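Local coordinates for stage II sporulation protein E (SpoIIE) (Moorella thermoacetica, PDB 3ZT9) that probably acts as a manganese-dependent PP2C-type serine/threonine phosphatase in a stressosome pathway thought to control secondary messenger signalling, at residues A[82-87]-A[122-127]. Residues are numbered along the deposited sequence; the frame is centred on the assembly and turned at random. Where two conformers were deposited one is given.
Sequences AVAALC and GILGYN
Leu124 meets the start of strand 82-90 with both its backbone and its side chain. Leu124 N gives a hydrogen bond to Ala82 O (2.8 Å), arriving nearly in line with that carbonyl, while Leu124 O accepts from Ala82 N at 3.1 Å on a lone pair in the carbonyl plane. The two bonds make a single antiparallel bridge of the hydrogen-bonded kind, pinning the loop to the strand end.

With CG anti to the carbonyl carbon (chi1 -62°), the leucine side chain runs along the strand: Leu124 CB lies 3.3 Å from Ala82 O, and Leu124 CD1 reaches on to Ala84 CB at 3.8 Å. Alanine suits position 84 because a methyl leaves room for CD1; Leu124 also packs on Leu76 of helix 65-76 and Val101 of the neighbouring strand. Ala82 meets the loop through its backbone, its small methyl packing on Leu76.

Ile123 reaches back beside the bridge, Ile123 CG2 3.8 Å from Ala82 N, and touches Ile40. Val83 brings CG1 to 3.8 Å from Gly122 O; beta-branched, it favours the strand's extended backbone, which here hydrogen-bonds with Asp38 of strand 31-39.

Residues 123-126 form a type II beta turn, whose third position suits Gly125 (phi 102°) because a side chain there would jam against the preceding carbonyl O. Asn127 N shares Ile123 O with Tyr126 N, a classic beta bulge. The Val83 side chain is about 7 Å from a bound manganese ion and Asp38 is a metal ligand, at the dinuclear centre characteristic of the PP2C beta-sandwich.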
loop_
_atom_site.group_PDB
_atom_site.type_symbol
_atom_site.label_atom_id
_atom_site.label_comp_id
_atom_site.label_asym_id
_atom_site.label_seq_id
_atom_site.Cartn_x
_atom_site.Cartn_y
_atom_site.Cartn_z
ATOM N N ALA A 82 -3.543 -0.885 -12.985
ATOM C CA ALA A 82 -3.047 -0.270 -11.772
ATOM C C ALA A 82 -1.802 -0.999 -11.292
ATOM O O ALA A 82 -1.552 -2.138 -11.676
ATOM C CB ALA A 82 -4.136 -0.362 -10.693
ATOM N N VAL A 83 -1.025 -0.331 -10.445
ATOM C CA VAL A 83 0.056 -0.979 -9.713
ATOM C C VAL A 83 -0.446 -1.051 -8.268
ATOM O O VAL A 83 -1.288 -0.258 -7.886
ATOM C CB VAL A 83 1.379 -0.188 -9.841
ATOM C CG1 VAL A 83 1.773 -0.115 -11.310
ATOM C CG2 VAL A 83 1.291 1.246 -9.221
ATOM N N ALA A 84 0.034 -1.994 -7.474
ATOM C CA ALA A 84 -0.517 -2.167 -6.108
ATOM C C ALA A 84 0.452 -2.914 -5.207
ATOM O O ALA A 84 1.265 -3.709 -5.668
ATOM C CB ALA A 84 -1.833 -2.965 -6.184
ATOM N N ALA A 85 0.354 -2.637 -3.920
ATOM C CA ALA A 85 1.149 -3.326 -2.908
ATOM C C ALA A 85 0.167 -3.856 -1.887
ATOM O O ALA A 85 -0.829 -3.198 -1.609
ATOM C CB ALA A 85 2.074 -2.334 -2.241
ATOM N N LEU A 86 0.477 -5.001 -1.284
ATOM C CA LEU A 86 -0.293 -5.501 -0.173
ATOM C C LEU A 86 0.680 -6.072 0.853
ATOM O O LEU A 86 1.645 -6.786 0.500
ATOM C CB LEU A 86 -1.210 -6.612 -0.671
ATOM C CG LEU A 86 -1.952 -7.395 0.407
ATOM C CD1 LEU A 86 -2.887 -6.480 1.103
ATOM C CD2 LEU A 86 -2.726 -8.547 -0.270
ATOM N N CYS A 87 0.430 -5.735 2.105
ATOM C CA CYS A 87 1.158 -6.309 3.247
ATOM C C CYS A 87 0.152 -7.066 4.071
ATOM O O CYS A 87 -0.924 -6.553 4.375
ATOM C CB CYS A 87 1.735 -5.228 4.171
ATOM S SG CYS A 87 3.107 -4.281 3.534
ATOM N N GLY A 122 5.488 -4.540 -13.499
ATOM C CA GLY A 122 4.295 -4.933 -14.211
ATOM C C GLY A 122 3.175 -3.947 -13.979
ATOM O O GLY A 122 3.322 -3.007 -13.220
ATOM N N ILE A 123 2.041 -4.201 -14.622
ATOM C CA ILE A 123 0.839 -3.385 -14.465
ATOM C C ILE A 123 -0.336 -4.343 -14.397
ATOM O O ILE A 123 -0.591 -5.066 -15.350
ATOM C CB ILE A 123 0.598 -2.419 -15.658
ATOM C CG1 ILE A 123 1.743 -1.412 -15.744
ATOM C CG2 ILE A 123 -0.802 -1.695 -15.485
ATOM C CD1 ILE A 123 1.699 -0.517 -16.981
ATOM N N LEU A 124 -1.037 -4.352 -13.270
ATOM C CA LEU A 124 -2.155 -5.272 -13.107
ATOM C C LEU A 124 -3.206 -4.906 -14.136
ATOM O O LEU A 124 -3.574 -3.728 -14.273
ATOM C CB LEU A 124 -2.710 -5.216 -11.670
ATOM C CG LEU A 124 -1.650 -5.637 -10.630
ATOM C CD1 LEU A 124 -2.111 -5.230 -9.211
ATOM C CD2 LEU A 124 -1.341 -7.099 -10.714
ATOM N N GLY A 125 -3.684 -5.926 -14.851
ATOM C CA GLY A 125 -4.641 -5.753 -15.922
ATOM C C GLY A 125 -4.038 -5.828 -17.307
ATOM O O GLY A 125 -4.750 -6.057 -18.284
ATOM N N TYR A 126 -2.721 -5.657 -17.393
ATOM C CA TYR A 126 -2.030 -5.648 -18.686
ATOM C C TYR A 126 -0.837 -6.574 -18.824
ATOM O O TYR A 126 -0.776 -7.330 -19.784
ATOM C CB TYR A 126 -1.668 -4.216 -19.059
ATOM C CG TYR A 126 -2.911 -3.489 -19.458
ATOM C CD1 TYR A 126 -3.435 -3.633 -20.741
ATOM C CD2 TYR A 126 -3.613 -2.723 -18.539
ATOM C CE1 TYR A 126 -4.592 -3.001 -21.108
ATOM C CE2 TYR A 126 -4.774 -2.085 -18.900
ATOM C CZ TYR A 126 -5.256 -2.230 -20.185
ATOM O OH TYR A 126 -6.411 -1.599 -20.552
ATOM N N ASN A 127 0.114 -6.514 -17.899
ATOM C CA ASN A 127 1.327 -7.336 -17.997
ATOM C C ASN A 127 1.722 -7.905 -16.635
ATOM O O ASN A 127 2.399 -7.250 -15.844
ATOM C CB ASN A 127 2.493 -6.556 -18.639
ATOM C CG ASN A 127 2.872 -5.323 -17.852
ATOM O OD1 ASN A 127 2.303 -5.075 -16.811
ATOM N ND2 ASN A 127 3.833 -4.542 -18.340
#